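Local coordinates for protein HIAXHD3 (Humicola insolens, PDB 3ZXK) that probably removes arabinofuranosyl side chains from xylan as a family 43 glycoside hydrolase, an enzyme whose active site has been engineered to add endo-xylanase activity, at residues Y98-V103 with A135-C140. Residues are numbered along the deposited sequence; the frame is centred on the assembly and turned at random.
Sequences YWYGCV and ATIDNC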
loop_
_atom_site.group_PDB
_atom_site.type_symbol
_atom_site.label_atom_id
_atom_site.label_comp_id
_atom_site.label_asym_id
_atom_site.label_seq_id
_atom_site.Cartn_x
_atom_site.Cartn_y
_atom_site.Cartn_z
ATOM N N TYR A 98 17.787 -4.114 1.709
ATOM C CA TYR A 98 17.804 -3.968 0.259
ATOM C C TYR A 98 16.391 -4.114 -0.314
ATOM O O TYR A 98 15.773 -5.192 -0.212
ATOM C CB TYR A 98 18.674 -5.023 -0.422
ATOM C CG TYR A 98 20.167 -4.926 -0.181
ATOM C CD1 TYR A 98 20.714 -5.131 1.097
ATOM C CD2 TYR A 98 21.043 -4.656 -1.230
ATOM C CE1 TYR A 98 22.085 -5.046 1.324
ATOM C CE2 TYR A 98 22.423 -4.591 -1.008
ATOM C CZ TYR A 98 22.942 -4.764 0.276
ATOM O OH TYR A 98 24.301 -4.725 0.476
ATOM N N TRP A 99 15.945 -3.092 -1.026
ATOM C CA TRP A 99 14.655 -3.103 -1.720
ATOM C C TRP A 99 14.924 -3.071 -3.209
ATOM O O TRP A 99 15.613 -2.172 -3.687
ATOM C CB TRP A 99 13.809 -1.868 -1.306
ATOM C CG TRP A 99 12.488 -1.818 -2.051
ATOM C CD1 TRP A 99 11.314 -2.445 -1.683
ATOM C CD2 TRP A 99 12.215 -1.198 -3.340
ATOM N NE1 TRP A 99 10.334 -2.249 -2.629
ATOM C CE2 TRP A 99 10.818 -1.498 -3.655
ATOM C CE3 TRP A 99 12.953 -0.434 -4.230
ATOM C CZ2 TRP A 99 10.204 -1.029 -4.809
ATOM C CZ3 TRP A 99 12.328 0.015 -5.403
ATOM C CH2 TRP A 99 10.981 -0.271 -5.682
ATOM N N TYR A 100 14.394 -4.039 -3.948
ATOM C CA TYR A 100 14.511 -3.962 -5.406
ATOM C C TYR A 100 13.099 -3.927 -5.976
ATOM O O TYR A 100 12.231 -4.694 -5.520
ATOM C CB TYR A 100 15.195 -5.196 -5.992
ATOM C CG TYR A 100 16.642 -5.414 -5.632
ATOM C CD1 TYR A 100 17.007 -6.019 -4.420
ATOM C CD2 TYR A 100 17.664 -5.032 -6.527
ATOM C CE1 TYR A 100 18.354 -6.228 -4.104
ATOM C CE2 TYR A 100 19.010 -5.239 -6.213
ATOM C CZ TYR A 100 19.339 -5.839 -5.006
ATOM O OH TYR A 100 20.661 -6.050 -4.671
ATOM N N GLY A 101 12.923 -3.138 -7.029
ATOM C CA GLY A 101 11.645 -3.160 -7.758
ATOM C C GLY A 101 11.849 -2.751 -9.204
ATOM O O GLY A 101 12.548 -1.765 -9.465
ATOM N N CYS A 102 11.219 -3.473 -10.137
ATOM C CA CYS A 102 11.253 -3.096 -11.549
ATOM C C CYS A 102 10.135 -2.121 -11.853
ATOM O O CYS A 102 8.971 -2.398 -11.565
ATOM C CB CYS A 102 11.116 -4.326 -12.462
ATOM S SG CYS A 102 11.125 -3.808 -14.207
ATOM N N VAL A 103 10.483 -0.979 -12.432
ATOM C CA VAL A 103 9.504 0.035 -12.798
ATOM C C VAL A 103 9.815 0.431 -14.224
ATOM O O VAL A 103 10.937 0.867 -14.537
ATOM C CB VAL A 103 9.587 1.284 -11.866
ATOM C CG1 VAL A 103 8.568 2.336 -12.300
ATOM C CG2 VAL A 103 9.335 0.876 -10.413
ATOM N N ALA A 135 21.400 1.658 -6.737
ATOM C CA ALA A 135 21.761 1.166 -8.070
ATOM C C ALA A 135 20.553 1.089 -8.967
ATOM O O ALA A 135 19.399 1.159 -8.493
ATOM C CB ALA A 135 22.470 -0.193 -7.982
ATOM N N THR A 136 20.822 0.992 -10.269
ATOM C CA THR A 136 19.795 0.700 -11.242
ATOM C C THR A 136 20.396 -0.431 -12.089
ATOM O O THR A 136 21.560 -0.360 -12.503
ATOM C CB THR A 136 19.441 1.935 -12.127
ATOM O OG1 THR A 136 19.008 3.026 -11.302
ATOM C CG2 THR A 136 18.340 1.599 -13.143
ATOM N N ILE A 137 19.612 -1.479 -12.311
ATOM C CA ILE A 137 19.999 -2.613 -13.142
ATOM C C ILE A 137 19.160 -2.560 -14.433
ATOM O O ILE A 137 17.942 -2.406 -14.369
ATOM C CB ILE A 137 19.768 -3.932 -12.359
ATOM C CG1 ILE A 137 20.832 -4.103 -11.255
ATOM C CG2 ILE A 137 19.791 -5.132 -13.290
ATOM C CD1 ILE A 137 20.502 -5.170 -10.217
ATOM N N ASP A 138 19.802 -2.713 -15.597
ATOM C CA ASP A 138 19.135 -2.585 -16.904
ATOM C C ASP A 138 18.562 -3.932 -17.376
ATOM O O ASP A 138 18.802 -4.380 -18.513
ATOM C CB ASP A 138 20.116 -2.050 -17.973
ATOM C CG ASP A 138 20.444 -0.560 -17.810
ATOM O OD1 ASP A 138 19.646 0.189 -17.198
ATOM O OD2 ASP A 138 21.513 -0.129 -18.330
ATOM N N ASN A 139 17.861 -4.606 -16.477
ATOM C CA ASN A 139 17.045 -5.761 -16.818
ATOM C C ASN A 139 15.788 -5.563 -15.998
ATOM O O ASN A 139 15.852 -4.958 -14.929
ATOM C CB ASN A 139 17.750 -7.055 -16.420
ATOM C CG ASN A 139 17.106 -8.293 -17.037
ATOM O OD1 ASN A 139 16.177 -8.209 -17.859
ATOM N ND2 ASN A 139 17.610 -9.456 -16.656
ATOM N N CYS A 140 14.645 -5.998 -16.506
ATOM C CA CYS A 140 13.432 -5.851 -15.720
ATOM C C CYS A 140 13.176 -7.126 -14.946
ATOM O O CYS A 140 12.888 -8.175 -15.536
ATOM C CB CYS A 140 12.202 -5.481 -16.542
ATOM S SG CYS A 140 10.759 -5.363 -15.432
#
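I137 meets Y100 across the width of strand 106-113, which lies between strands 96-103 and 132-137 in one antiparallel sheet. I137 CD1 comes obliquely to the tyrosine ring, 4.3 Å from Y100 CE2, a loose apolar contact. The branched beta carbon of isoleucine suits the extended backbone, while CD1, anti to CA (chi2 166°), is carried out toward the ring. The ring of Y100 also packs on L109, M154 and I156, and its hydroxyl is hydrogen-bonded to G172 O.

Past I137 the strand gives way to an inverse gamma turn centred on D138, closed by a weak bond from N139 N to I137 O at 3.0 Å. The carboxylate of D138 forms a salt bridge with R106 at the start of the middle strand, and N139 O accepts from T107 OG1, so the turn is tied to its neighbour before the chain reaches C140. The side chain of C140 is about 8 Å from a bound beta-D-xylopyranose. There C140 SG joins C102 SG at 2.0 Å. Both sulfurs stand anti to their backbone N. The bridge is twisted to a chi3 of -122°, wider than the near-right angle usual in disulfides. C102 CA and C140 CA are 5.5 Å apart, a spacing that a disulfide spans. The disulfide thus cross-links one four-stranded blade of the family 43 five-bladed beta-propeller to the segment leading into the next.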